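Local coordinates for Myo-inositol dehydrogenase (Corynebacterium glutamicum, PDB 3EUW), which probably catalyses the NAD-dependent oxidation of myo-inositol, as a tetrameric member of the Gfo/Idh/MocA family of oxidoreductases, at residues L5-F10 against G68-S73; L31-D36 against E52-P57; P91-K96 against K118-F123; V192-A197 against N318-S323; C233-D238 against D272-F277. One frame throughout, in Å; residues are numbered along the deposited sequence.

In the fold
Interactions 1, 2 and 3 belong to one parallel sheet, that of the Rossmann domain. Interaction 1 joins its two central strands and is buried; its strand 5-10 is bonded on to strand 29-35 of interaction 2, and its strand 68-71 to strand 92-94 of interaction 3. Interactions 2 and 3 therefore bring in the two outermost strands, and interaction 2 is the more exposed. All three combine parallel backbone bonding with aliphatic packing. The other two contacts lie beyond this sheet: interaction 4 seats a helix on a strand of the mixed sheet through small side chains and a serine hydroxyl, whereas interaction 5 joins two irregular loops close to other subunits.

Interaction 1 of 5, residues L5-F10 against G68-S73; sequences LRIALF and GIVIGS
Gly68 opens the pairing of two parallel strands: its N donates to Arg6 O at 3.1 Å, and its O accepts from Ala8 N at 2.9 Å. The missing side chain matters here, because Ile7 CD1 folds in over the glycine, 4.0 Å from Gly68 CA. Ile69 turns to the face that carries Ala8 and Phe10. Its CG1 rests on Ala8 CB, while CG2 meets the edge of the Phe10 ring near the ring plane, 3.8 Å from Phe10 CD2. The ring is brought there by a chi1 of -80°, which sets CG anti to the carbonyl carbon.

Val70 lies on the other face and has a branch for each neighbour: CG2 reaches Ile7 CG2 at 3.9 Å, and CG1 reaches Leu9 CD1 at 3.8 Å. Its backbone is bonded twice, from N to Ala8 O and from O to Phe10 N, both nearly straight. Beyond Ile71 the strand gives way to a loop, yet Gly72 N still donates to Phe10 O over a short 2.7 Å, with a more bent N-H angle of 138°. Ser73 OG is bonded to Thr77.

These are the two central strands of the Rossmann sheet. Strand 29-35 flanks 5-10 and strand 92-94 flanks 68-71, while Val60 of helix 57-60 and Leu81 of helix 78-87 pack on Phe10.

Interaction 2 of 5, residues L31-D36 against E52-P57; sequences LVVIAD and EAVASP
Val54 and Ala35 meet because chi1 of Val54, -57°, turns CG2 into the position between its backbone N and carbonyl carbon, leaving that methyl 3.7 Å from Ala35 CB. Val33 has chi1 of 67°, which sets its CG2 anti to the backbone N and lets it reach the same Val54 methyl at 4.1 Å. One branch of Val54 thus touches two residues of the neighbouring strand, all on one face of the sheet.

The strands run parallel. Bonding starts with a weak bond of 3.4 Å from Glu52 N to Val32 O, and the bonds that follow are shorter. Ile34 bonds to strand 52-54 through both its N and its O: N donates to Glu52 O with the donor tilted 29° from the carbonyl plane, and O accepts from Val54 N at 3.0 Å in a straighter bond. Asp36 N then donates to Val54 O at 3.2 Å. The Asp36 carboxylate turns from strand 52-54 to the backbone N atoms of Ala12 and Phe38, so it bridges the glycine-rich turn and the residues leading into helix 39-47, consistent with the acidic end of a Rossmann second strand.

Helix 39-47 makes the right-handed beta-alpha-beta crossover between these strands, with Leu45 on Ile34 and Ala46 on Ala53. Val60 of helix 57-60 packs on Ala35 and Val54, and strand 5-10 borders 29-35 across from 52-54.

Interaction 3 of 5, residues P91-K96 against K118-F123; sequences PALCEK and KVMLGF
Pro91 enters alongside Lys118, its CA 3.3 Å from Lys118 O in a CA-H...O contact. Ala92 N donates to that same oxygen at 2.9 Å, and Ala92 O receives Met120 N in a nearly straight bond. Leu93 has its CG anti to the backbone N (chi1 163°), an orientation shared by the selenomethionine Met120; the two side chains run side by side, with Leu93 CD1 3.9 Å from Met120 CG. Cys94 is bonded at both ends, from N to Met120 O and from O to Gly122 N, the latter at 2.7 Å. Gly122 centres an inverse gamma turn.

Further along, a water carries the pairing on: it donates to Glu95 OE1 and to Gly122 O and accepts from Lys96 N at 2.8 Å. The other carboxylate oxygen of Glu95 is bonded to His19. The Lys96 and Phe123 side chains cross at about a right angle, Lys96 CB lying 3.7 Å from Phe123 CE1, and Lys96 NZ continues to Asp173 O.

Helix 102-112 links the two strands as a beta-alpha-beta unit at this border of the Rossmann sheet. Helix 78-87 packs on Cys94 and Val119, while Phe293 of helix 283-299 packs on Leu93 and Met120.

Interaction 4 of 5, residues V192-A197 against N318-S323; sequences VTATGA and NACLES
Ser323 reaches from its helix to the strand edge of Ala194. Its CB lies 3.6 Å from Ala194 N and 3.8 Å from Val192 O, and OG, anti to the backbone N at chi1 175°, goes on to accept the amide proton of Ala194 at 2.9 Å. The bond is moderately straight, 151° at the hydrogen, and the same hydroxyl lies 3.4 Å from Thr193 CA. Arg328 O is a second hydrogen-bond partner of OG, so this buried hydroxyl joins the strand to the chain beyond the helix. A water adds another link, donating to both Ala194 O and Ser323 O.

One turn back along the helix the contact becomes apolar. Ala194 CB presses on the backbone at Cys320 O, 3.3 Å away, and also meets Cys320 CB. Val192 spans Ala319 and Cys320: its CB faces Ala319 CB, while CG1 touches Cys320 SG at 3.8 Å. The small side chains are consistent with the close approach of the two segment axes, 6.5 Å.

Helix 307-326 thus lies across strand 189-197 on one face of the mixed sheet. Phe171 of helix 169-185 packs on Ala194 and Cys320, strands 212-219 and 330-331 flank 189-197, and Thr193 meets Thr193 of the second subunit.

Interaction 5 of 5, residues C233-D238 against D272-F277; sequences CSYGYD and DPIFNF
Two backbone hydrogen bonds join Tyr235 and Tyr237 to the facing loop. Ile274 N donates to Tyr235 O at 3.0 Å, bent to 130° at the hydrogen though well lined up with the carbonyl, and Tyr237 N donates to Phe275 O at 2.8 Å. A water donates to both Tyr237 O and Phe275 O, giving the latter oxygen a second partner.

Packing centres on Ile274, whose chi1 of 66° puts CG1 between the backbone N and carbonyl carbon and aims the chain at Gly236. CG1 lies 3.7 Å from Gly236 CA, packed directly against the glycine backbone. Beyond, CD1 meets the edge of the Tyr235 ring at 4.0 Å from Tyr235 CD1, and CD1 also packs against the backbone at Tyr237 O.

The first loop makes a type I beta turn from Cys233 to Gly236 between strands 224-230 and 238-245 of the C-terminal domain's mixed sheet; the second leads into helix 278-281, with Phe277 at its N-cap position.

Among the polar side chains, Tyr235 OH donates to Asp238 OD2 at 2.6 Å, coming from above the carboxylate plane. Arg154 bonds both groups, and Arg240 forms a salt bridge with Asp238 OD1. In the tetramer, Asp272 O accepts a hydrogen bond from Thr268 of the third subunit, and Met249 of the second subunit packs on Tyr235.

Interaction 1 of 5, residues L5-F10 against G68-S73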
# COMPACT_ATOMS: atom_id res chain seq x y z
N LEU A 5 -26.24 18.04 29.18
CA LEU A 5 -26.80 16.83 29.78
C LEU A 5 -25.90 16.26 30.89
O LEU A 5 -24.68 16.21 30.75
CB LEU A 5 -27.03 15.76 28.71
CG LEU A 5 -28.07 16.11 27.64
CD1 LEU A 5 -28.11 15.02 26.56
CD2 LEU A 5 -29.44 16.27 28.30
N ARG A 6 -26.53 15.85 31.99
CA ARG A 6 -25.82 15.30 33.14
C ARG A 6 -25.65 13.79 33.06
O ARG A 6 -26.62 13.05 32.95
CB ARG A 6 -26.58 15.64 34.43
CG ARG A 6 -26.82 17.12 34.66
CD ARG A 6 -25.55 17.80 35.06
NE ARG A 6 -25.76 18.82 36.07
CZ ARG A 6 -26.15 20.07 35.82
NH1 ARG A 6 -26.39 20.47 34.58
NH2 ARG A 6 -26.30 20.92 36.83
N ILE A 7 -24.41 13.34 33.15
CA ILE A 7 -24.11 11.91 33.05
C ILE A 7 -23.50 11.28 34.29
O ILE A 7 -22.60 11.83 34.91
CB ILE A 7 -23.13 11.64 31.88
CG1 ILE A 7 -23.64 12.28 30.59
CG2 ILE A 7 -22.94 10.14 31.71
CD1 ILE A 7 -24.98 11.76 30.13
N ALA A 8 -23.99 10.09 34.64
CA ALA A 8 -23.45 9.35 35.77
C ALA A 8 -22.64 8.18 35.17
O ALA A 8 -23.13 7.48 34.28
CB ALA A 8 -24.56 8.82 36.64
N LEU A 9 -21.42 7.97 35.66
CA LEU A 9 -20.56 6.90 35.16
C LEU A 9 -20.28 5.80 36.18
O LEU A 9 -19.94 6.08 37.33
CB LEU A 9 -19.22 7.49 34.70
CG LEU A 9 -18.10 6.49 34.39
CD1 LEU A 9 -18.47 5.69 33.14
CD2 LEU A 9 -16.77 7.22 34.19
N PHE A 10 -20.43 4.55 35.74
CA PHE A 10 -20.17 3.40 36.60
C PHE A 10 -18.89 2.70 36.14
O PHE A 10 -18.78 2.26 34.99
CB PHE A 10 -21.33 2.41 36.55
CG PHE A 10 -22.49 2.80 37.41
CD1 PHE A 10 -22.46 2.56 38.77
CD2 PHE A 10 -23.59 3.46 36.87
CE1 PHE A 10 -23.50 2.96 39.59
CE2 PHE A 10 -24.64 3.87 37.68
CZ PHE A 10 -24.60 3.62 39.05
N GLY A 68 -28.41 10.68 31.98
CA GLY A 68 -27.97 9.46 31.33
C GLY A 68 -26.87 8.75 32.08
O GLY A 68 -26.08 9.36 32.80
N ILE A 69 -26.82 7.43 31.90
CA ILE A 69 -25.82 6.61 32.57
C ILE A 69 -24.96 5.80 31.60
O ILE A 69 -25.43 5.34 30.57
CB ILE A 69 -26.52 5.66 33.54
CG1 ILE A 69 -26.95 6.44 34.77
CG2 ILE A 69 -25.64 4.48 33.86
CD1 ILE A 69 -27.75 5.64 35.76
N VAL A 70 -23.68 5.67 31.95
CA VAL A 70 -22.72 4.89 31.17
C VAL A 70 -22.23 3.76 32.08
O VAL A 70 -21.72 4.01 33.17
CB VAL A 70 -21.52 5.74 30.73
CG1 VAL A 70 -20.49 4.86 30.03
CG2 VAL A 70 -21.98 6.83 29.80
N ILE A 71 -22.40 2.53 31.63
CA ILE A 71 -22.01 1.38 32.44
C ILE A 71 -20.70 0.75 31.97
O ILE A 71 -20.67 -0.06 31.03
CB ILE A 71 -23.12 0.32 32.45
CG1 ILE A 71 -24.41 0.94 32.98
CG2 ILE A 71 -22.71 -0.87 33.31
CD1 ILE A 71 -25.60 0.01 32.97
N GLY A 72 -19.61 1.13 32.63
CA GLY A 72 -18.30 0.60 32.30
C GLY A 72 -17.72 -0.27 33.41
O GLY A 72 -16.51 -0.43 33.50
N SER A 73 -18.60 -0.80 34.25
CA SER A 73 -18.20 -1.65 35.36
C SER A 73 -18.26 -3.11 34.90
O SER A 73 -18.68 -3.38 33.78
CB SER A 73 -19.14 -1.41 36.55
OG SER A 73 -20.49 -1.49 36.15

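Interaction 2 of 5, residues L31-D36 against E52-P57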
# COMPACT_ATOMS: atom_id res chain seq x y z
N LEU A 31 -20.02 15.22 33.16
CA LEU A 31 -19.93 14.09 34.08
C LEU A 31 -20.10 14.63 35.50
O LEU A 31 -19.28 15.42 35.98
CB LEU A 31 -18.56 13.42 33.94
CG LEU A 31 -18.28 12.25 34.87
CD1 LEU A 31 -19.32 11.16 34.64
CD2 LEU A 31 -16.88 11.71 34.63
N VAL A 32 -21.16 14.22 36.19
CA VAL A 32 -21.41 14.72 37.53
C VAL A 32 -21.16 13.73 38.65
O VAL A 32 -21.13 14.12 39.82
CB VAL A 32 -22.84 15.27 37.68
CG1 VAL A 32 -23.05 16.39 36.70
CG2 VAL A 32 -23.86 14.16 37.45
N VAL A 33 -20.99 12.46 38.33
CA VAL A 33 -20.73 11.48 39.37
C VAL A 33 -20.15 10.19 38.83
O VAL A 33 -20.58 9.68 37.79
CB VAL A 33 -22.01 11.18 40.19
CG1 VAL A 33 -23.04 10.46 39.32
CG2 VAL A 33 -21.66 10.33 41.41
N ILE A 34 -19.14 9.68 39.53
CA ILE A 34 -18.46 8.44 39.18
C ILE A 34 -18.58 7.47 40.35
O ILE A 34 -18.28 7.82 41.49
CB ILE A 34 -16.96 8.68 38.91
CG1 ILE A 34 -16.78 9.69 37.77
CG2 ILE A 34 -16.27 7.36 38.57
CD1 ILE A 34 -15.35 9.93 37.39
N ALA A 35 -19.03 6.25 40.07
CA ALA A 35 -19.20 5.24 41.10
C ALA A 35 -18.30 4.03 40.85
O ALA A 35 -18.18 3.54 39.72
CB ALA A 35 -20.65 4.80 41.18
N ASP A 36 -17.67 3.55 41.92
CA ASP A 36 -16.79 2.39 41.85
C ASP A 36 -16.47 1.96 43.27
O ASP A 36 -15.98 2.75 44.07
CB ASP A 36 -15.48 2.74 41.13
CG ASP A 36 -14.73 1.51 40.67
OD1 ASP A 36 -14.45 0.62 41.51
OD2 ASP A 36 -14.41 1.43 39.47
N GLU A 52 -18.16 14.39 41.46
CA GLU A 52 -18.19 13.70 42.74
C GLU A 52 -17.80 12.24 42.56
O GLU A 52 -17.83 11.72 41.45
CB GLU A 52 -19.58 13.77 43.37
CG GLU A 52 -19.95 15.11 43.98
CD GLU A 52 -21.31 15.08 44.67
OE1 GLU A 52 -21.50 14.25 45.59
OE2 GLU A 52 -22.20 15.87 44.28
N ALA A 53 -17.46 11.58 43.66
CA ALA A 53 -17.08 10.18 43.62
C ALA A 53 -17.78 9.45 44.75
O ALA A 53 -17.70 9.86 45.90
CB ALA A 53 -15.57 10.03 43.75
N VAL A 54 -18.48 8.37 44.41
CA VAL A 54 -19.18 7.57 45.41
C VAL A 54 -18.80 6.11 45.16
O VAL A 54 -18.30 5.77 44.09
CB VAL A 54 -20.71 7.72 45.30
CG1 VAL A 54 -21.09 9.19 45.44
CG2 VAL A 54 -21.20 7.16 43.96
N ALA A 55 -19.06 5.25 46.13
CA ALA A 55 -18.70 3.85 45.99
C ALA A 55 -19.88 2.95 45.65
O ALA A 55 -19.68 1.83 45.17
CB ALA A 55 -18.03 3.37 47.27
N SER A 56 -21.09 3.43 45.89
CA SER A 56 -22.28 2.63 45.63
C SER A 56 -23.28 3.19 44.63
O SER A 56 -23.40 4.40 44.47
CB SER A 56 -23.02 2.39 46.95
OG SER A 56 -24.34 1.94 46.72
N PRO A 57 -24.00 2.31 43.93
CA PRO A 57 -24.99 2.79 42.96
C PRO A 57 -26.14 3.51 43.68
O PRO A 57 -26.78 4.41 43.11
CB PRO A 57 -25.43 1.51 42.24
CG PRO A 57 -25.08 0.41 43.19
CD PRO A 57 -23.78 0.86 43.78

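Interaction 3 of 5, residues P91-K96 against K118-F123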
# COMPACT_ATOMS: atom_id res chain seq x y z
N PRO A 91 -31.94 6.78 30.66
CA PRO A 91 -31.31 6.04 29.56
C PRO A 91 -29.96 5.49 30.02
O PRO A 91 -29.30 6.07 30.88
CB PRO A 91 -31.15 7.11 28.47
CG PRO A 91 -32.27 8.07 28.77
CD PRO A 91 -32.21 8.17 30.27
N ALA A 92 -29.54 4.37 29.44
CA ALA A 92 -28.27 3.78 29.82
C ALA A 92 -27.49 3.19 28.66
O ALA A 92 -28.01 2.39 27.88
CB ALA A 92 -28.50 2.70 30.87
N LEU A 93 -26.23 3.61 28.55
CA LEU A 93 -25.32 3.11 27.53
C LEU A 93 -24.50 2.06 28.27
O LEU A 93 -23.75 2.39 29.20
CB LEU A 93 -24.41 4.23 27.01
CG LEU A 93 -23.15 3.77 26.25
CD1 LEU A 93 -23.55 2.92 25.04
CD2 LEU A 93 -22.33 4.98 25.84
N CYS A 94 -24.66 0.80 27.89
CA CYS A 94 -23.98 -0.28 28.57
C CYS A 94 -22.96 -1.05 27.74
O CYS A 94 -23.23 -1.44 26.60
CB CYS A 94 -25.03 -1.27 29.11
SG CYS A 94 -24.38 -2.58 30.16
N GLU A 95 -21.77 -1.25 28.31
CA GLU A 95 -20.73 -2.01 27.63
C GLU A 95 -21.27 -3.42 27.50
O GLU A 95 -21.98 -3.90 28.37
CB GLU A 95 -19.45 -2.08 28.44
CG GLU A 95 -18.60 -0.83 28.40
CD GLU A 95 -18.10 -0.53 27.01
OE1 GLU A 95 -17.60 -1.47 26.36
OE2 GLU A 95 -18.20 0.64 26.58
N LYS A 96 -20.92 -4.09 26.40
CA LYS A 96 -21.37 -5.45 26.18
C LYS A 96 -20.76 -6.37 27.26
O LYS A 96 -19.71 -6.08 27.80
CB LYS A 96 -20.95 -5.89 24.76
CG LYS A 96 -20.11 -7.15 24.64
CD LYS A 96 -18.66 -6.97 25.06
CE LYS A 96 -17.90 -8.26 24.79
NZ LYS A 96 -16.66 -8.43 25.59
N LYS A 118 -34.73 2.24 26.36
CA LYS A 118 -33.83 3.27 26.89
C LYS A 118 -32.41 2.73 27.04
O LYS A 118 -31.53 3.38 27.60
CB LYS A 118 -34.35 3.80 28.23
CG LYS A 118 -35.54 4.74 28.09
CD LYS A 118 -36.02 5.25 29.44
CE LYS A 118 -37.17 6.25 29.29
NZ LYS A 118 -36.73 7.52 28.62
N VAL A 119 -32.19 1.53 26.52
CA VAL A 119 -30.87 0.93 26.61
C VAL A 119 -30.13 0.97 25.28
O VAL A 119 -30.68 0.60 24.24
CB VAL A 119 -30.95 -0.54 27.07
CG1 VAL A 119 -29.55 -1.10 27.27
CG2 VAL A 119 -31.73 -0.64 28.36
N MSE A 120 -28.90 1.46 25.32
CA MSE A 120 -28.06 1.47 24.14
C MSE A 120 -26.91 0.52 24.42
O MSE A 120 -26.28 0.61 25.48
CB MSE A 120 -27.49 2.86 23.87
CG MSE A 120 -26.59 2.83 22.67
SE MSE A 120 -26.05 4.61 22.17
CE MSE A 120 -24.97 4.22 20.56
N LEU A 121 -26.63 -0.40 23.51
CA LEU A 121 -25.53 -1.34 23.73
C LEU A 121 -24.26 -0.77 23.15
O LEU A 121 -24.25 -0.25 22.04
CB LEU A 121 -25.84 -2.71 23.15
CG LEU A 121 -25.95 -3.65 24.35
CD1 LEU A 121 -27.38 -3.67 24.86
CD2 LEU A 121 -25.49 -5.03 23.99
N GLY A 122 -23.18 -0.89 23.92
CA GLY A 122 -21.91 -0.32 23.51
C GLY A 122 -21.05 -1.08 22.52
O GLY A 122 -19.87 -1.31 22.80
N PHE A 123 -21.62 -1.48 21.38
CA PHE A 123 -20.83 -2.17 20.36
C PHE A 123 -20.16 -1.04 19.58
O PHE A 123 -20.59 -0.66 18.49
CB PHE A 123 -21.72 -3.01 19.45
CG PHE A 123 -22.24 -4.25 20.11
CD1 PHE A 123 -21.37 -5.23 20.57
CD2 PHE A 123 -23.61 -4.44 20.27
CE1 PHE A 123 -21.86 -6.39 21.19
CE2 PHE A 123 -24.11 -5.59 20.88
CZ PHE A 123 -23.23 -6.57 21.34
O HOH W 1 -19.07 -2.95 24.71

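Interaction 4 of 5, residues V192-A197 against N318-S323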
# COMPACT_ATOMS: atom_id res chain seq x y z
N VAL A 192 -25.69 -20.99 11.92
CA VAL A 192 -24.41 -20.72 12.54
C VAL A 192 -23.50 -21.93 12.56
O VAL A 192 -23.88 -23.01 12.99
CB VAL A 192 -24.61 -20.23 13.98
CG1 VAL A 192 -23.27 -20.09 14.68
CG2 VAL A 192 -25.34 -18.90 13.98
N THR A 193 -22.28 -21.74 12.07
CA THR A 193 -21.28 -22.81 12.04
C THR A 193 -20.00 -22.28 12.68
O THR A 193 -19.55 -21.19 12.36
CB THR A 193 -20.99 -23.26 10.60
OG1 THR A 193 -22.23 -23.54 9.95
CG2 THR A 193 -20.16 -24.52 10.59
N ALA A 194 -19.42 -23.05 13.59
CA ALA A 194 -18.20 -22.60 14.25
C ALA A 194 -17.23 -23.74 14.51
O ALA A 194 -17.64 -24.86 14.79
CB ALA A 194 -18.54 -21.90 15.58
N THR A 195 -15.94 -23.42 14.43
CA THR A 195 -14.88 -24.38 14.64
C THR A 195 -13.86 -23.79 15.62
O THR A 195 -13.36 -22.68 15.41
CB THR A 195 -14.17 -24.69 13.32
OG1 THR A 195 -15.14 -25.07 12.34
CG2 THR A 195 -13.16 -25.81 13.49
N GLY A 196 -13.56 -24.51 16.69
CA GLY A 196 -12.60 -24.01 17.67
C GLY A 196 -11.39 -24.90 17.74
O GLY A 196 -11.47 -26.10 17.47
N ALA A 197 -10.25 -24.32 18.11
CA ALA A 197 -9.01 -25.08 18.23
C ALA A 197 -8.15 -24.54 19.39
O ALA A 197 -8.48 -23.53 20.01
CB ALA A 197 -8.23 -25.01 16.92
N ASN A 318 -23.80 -18.04 21.65
CA ASN A 318 -24.15 -19.34 22.23
C ASN A 318 -24.30 -20.37 21.12
O ASN A 318 -23.89 -21.52 21.27
CB ASN A 318 -25.45 -19.25 23.05
CG ASN A 318 -25.26 -18.50 24.36
OD1 ASN A 318 -24.14 -18.41 24.87
ND2 ASN A 318 -26.34 -17.97 24.92
N ALA A 319 -24.86 -19.95 19.98
CA ALA A 319 -25.02 -20.87 18.87
C ALA A 319 -23.64 -21.30 18.37
O ALA A 319 -23.44 -22.46 18.00
CB ALA A 319 -25.81 -20.23 17.74
N CYS A 320 -22.69 -20.36 18.38
CA CYS A 320 -21.32 -20.65 17.94
C CYS A 320 -20.69 -21.72 18.82
O CYS A 320 -20.16 -22.70 18.31
CB CYS A 320 -20.43 -19.40 18.00
SG CYS A 320 -20.67 -18.19 16.69
N LEU A 321 -20.73 -21.51 20.13
CA LEU A 321 -20.17 -22.45 21.08
C LEU A 321 -20.77 -23.83 20.89
O LEU A 321 -20.05 -24.83 20.88
CB LEU A 321 -20.42 -21.99 22.53
CG LEU A 321 -19.90 -22.90 23.64
CD1 LEU A 321 -18.39 -23.04 23.53
CD2 LEU A 321 -20.26 -22.33 25.00
N GLU A 322 -22.09 -23.89 20.74
CA GLU A 322 -22.77 -25.17 20.56
C GLU A 322 -22.32 -25.86 19.27
O GLU A 322 -22.12 -27.07 19.24
CB GLU A 322 -24.27 -24.95 20.55
CG GLU A 322 -25.04 -25.98 21.36
CD GLU A 322 -25.58 -27.08 20.49
OE1 GLU A 322 -26.15 -26.75 19.43
OE2 GLU A 322 -25.46 -28.26 20.86
N SER A 323 -22.19 -25.08 18.19
CA SER A 323 -21.75 -25.63 16.91
C SER A 323 -20.33 -26.16 17.05
O SER A 323 -20.02 -27.27 16.62
CB SER A 323 -21.79 -24.55 15.82
OG SER A 323 -21.26 -25.04 14.60
O HOH W 2 -19.13 -27.12 14.01

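Interaction 5 of 5, residues C233-D238 against D272-F277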
# COMPACT_ATOMS: atom_id res chain seq x y z
N CYS A 233 -1.44 -11.99 18.66
CA CYS A 233 -1.06 -11.40 17.38
C CYS A 233 0.20 -10.57 17.60
O CYS A 233 0.18 -9.56 18.29
CB CYS A 233 -2.19 -10.50 16.87
SG CYS A 233 -1.90 -9.73 15.27
N SER A 234 1.29 -11.01 16.98
CA SER A 234 2.58 -10.36 17.17
C SER A 234 2.72 -8.92 16.71
O SER A 234 3.50 -8.16 17.29
CB SER A 234 3.68 -11.21 16.52
OG SER A 234 3.50 -11.32 15.12
N TYR A 235 1.95 -8.51 15.71
CA TYR A 235 2.06 -7.16 15.19
C TYR A 235 1.04 -6.14 15.70
O TYR A 235 1.01 -5.01 15.21
CB TYR A 235 2.04 -7.20 13.67
CG TYR A 235 0.90 -8.02 13.10
CD1 TYR A 235 -0.37 -7.46 12.93
CD2 TYR A 235 1.09 -9.36 12.74
CE1 TYR A 235 -1.44 -8.22 12.42
CE2 TYR A 235 0.04 -10.13 12.23
CZ TYR A 235 -1.22 -9.56 12.08
OH TYR A 235 -2.24 -10.34 11.59
N GLY A 236 0.21 -6.53 16.66
CA GLY A 236 -0.78 -5.60 17.19
C GLY A 236 -2.19 -6.14 17.26
O GLY A 236 -2.40 -7.35 17.29
N TYR A 237 -3.16 -5.23 17.29
CA TYR A 237 -4.58 -5.55 17.39
C TYR A 237 -5.20 -5.60 15.98
O TYR A 237 -5.68 -4.60 15.46
CB TYR A 237 -5.25 -4.49 18.26
CG TYR A 237 -6.70 -4.72 18.62
CD1 TYR A 237 -7.19 -6.01 18.83
CD2 TYR A 237 -7.56 -3.64 18.84
CE1 TYR A 237 -8.50 -6.22 19.26
CE2 TYR A 237 -8.87 -3.84 19.27
CZ TYR A 237 -9.33 -5.13 19.48
OH TYR A 237 -10.62 -5.32 19.92
N ASP A 238 -5.18 -6.79 15.39
CA ASP A 238 -5.67 -7.02 14.03
C ASP A 238 -7.19 -6.89 13.93
O ASP A 238 -7.93 -7.70 14.48
CB ASP A 238 -5.22 -8.41 13.56
CG ASP A 238 -5.25 -8.57 12.05
OD1 ASP A 238 -5.74 -7.66 11.35
OD2 ASP A 238 -4.77 -9.62 11.56
N ASP A 272 4.86 0.85 10.75
CA ASP A 272 4.83 0.59 12.18
C ASP A 272 3.92 -0.59 12.49
O ASP A 272 3.04 -0.95 11.70
CB ASP A 272 4.26 1.76 13.00
CG ASP A 272 4.83 3.12 12.64
OD1 ASP A 272 6.05 3.24 12.39
OD2 ASP A 272 4.03 4.08 12.63
N PRO A 273 4.14 -1.23 13.65
CA PRO A 273 3.28 -2.34 14.03
C PRO A 273 1.95 -1.59 14.19
O PRO A 273 1.96 -0.38 14.46
CB PRO A 273 3.86 -2.78 15.37
CG PRO A 273 5.32 -2.49 15.22
CD PRO A 273 5.30 -1.13 14.55
N ILE A 274 0.82 -2.26 14.04
CA ILE A 274 -0.44 -1.55 14.17
C ILE A 274 -0.79 -1.32 15.63
O ILE A 274 -0.15 -1.88 16.52
CB ILE A 274 -1.55 -2.34 13.48
CG1 ILE A 274 -1.81 -3.66 14.21
CG2 ILE A 274 -1.15 -2.59 12.03
CD1 ILE A 274 -2.98 -4.48 13.63
N PHE A 275 -1.80 -0.49 15.90
CA PHE A 275 -2.18 -0.23 17.28
C PHE A 275 -2.35 -1.52 18.08
O PHE A 275 -2.94 -2.49 17.60
CB PHE A 275 -3.46 0.61 17.35
CG PHE A 275 -3.23 2.07 17.15
CD1 PHE A 275 -2.25 2.73 17.88
CD2 PHE A 275 -4.00 2.80 16.25
CE1 PHE A 275 -2.03 4.10 17.71
CE2 PHE A 275 -3.79 4.16 16.07
CZ PHE A 275 -2.81 4.81 16.80
N ASN A 276 -1.83 -1.51 19.30
CA ASN A 276 -1.85 -2.67 20.17
C ASN A 276 -3.00 -2.69 21.16
O ASN A 276 -3.39 -3.75 21.64
CB ASN A 276 -0.54 -2.74 20.95
CG ASN A 276 -0.38 -4.05 21.69
OD1 ASN A 276 0.02 -5.06 21.10
ND2 ASN A 276 -0.72 -4.06 22.98
N PHE A 277 -3.54 -1.52 21.49
CA PHE A 277 -4.61 -1.43 22.47
C PHE A 277 -5.93 -0.97 21.86
O PHE A 277 -5.98 -0.06 21.03
CB PHE A 277 -4.19 -0.49 23.59
CG PHE A 277 -2.92 -0.90 24.27
CD1 PHE A 277 -2.87 -2.06 25.05
CD2 PHE A 277 -1.76 -0.14 24.13
CE1 PHE A 277 -1.67 -2.46 25.68
CE2 PHE A 277 -0.56 -0.53 24.75
CZ PHE A 277 -0.52 -1.69 25.52
O HOH W 3 -5.29 -1.94 15.85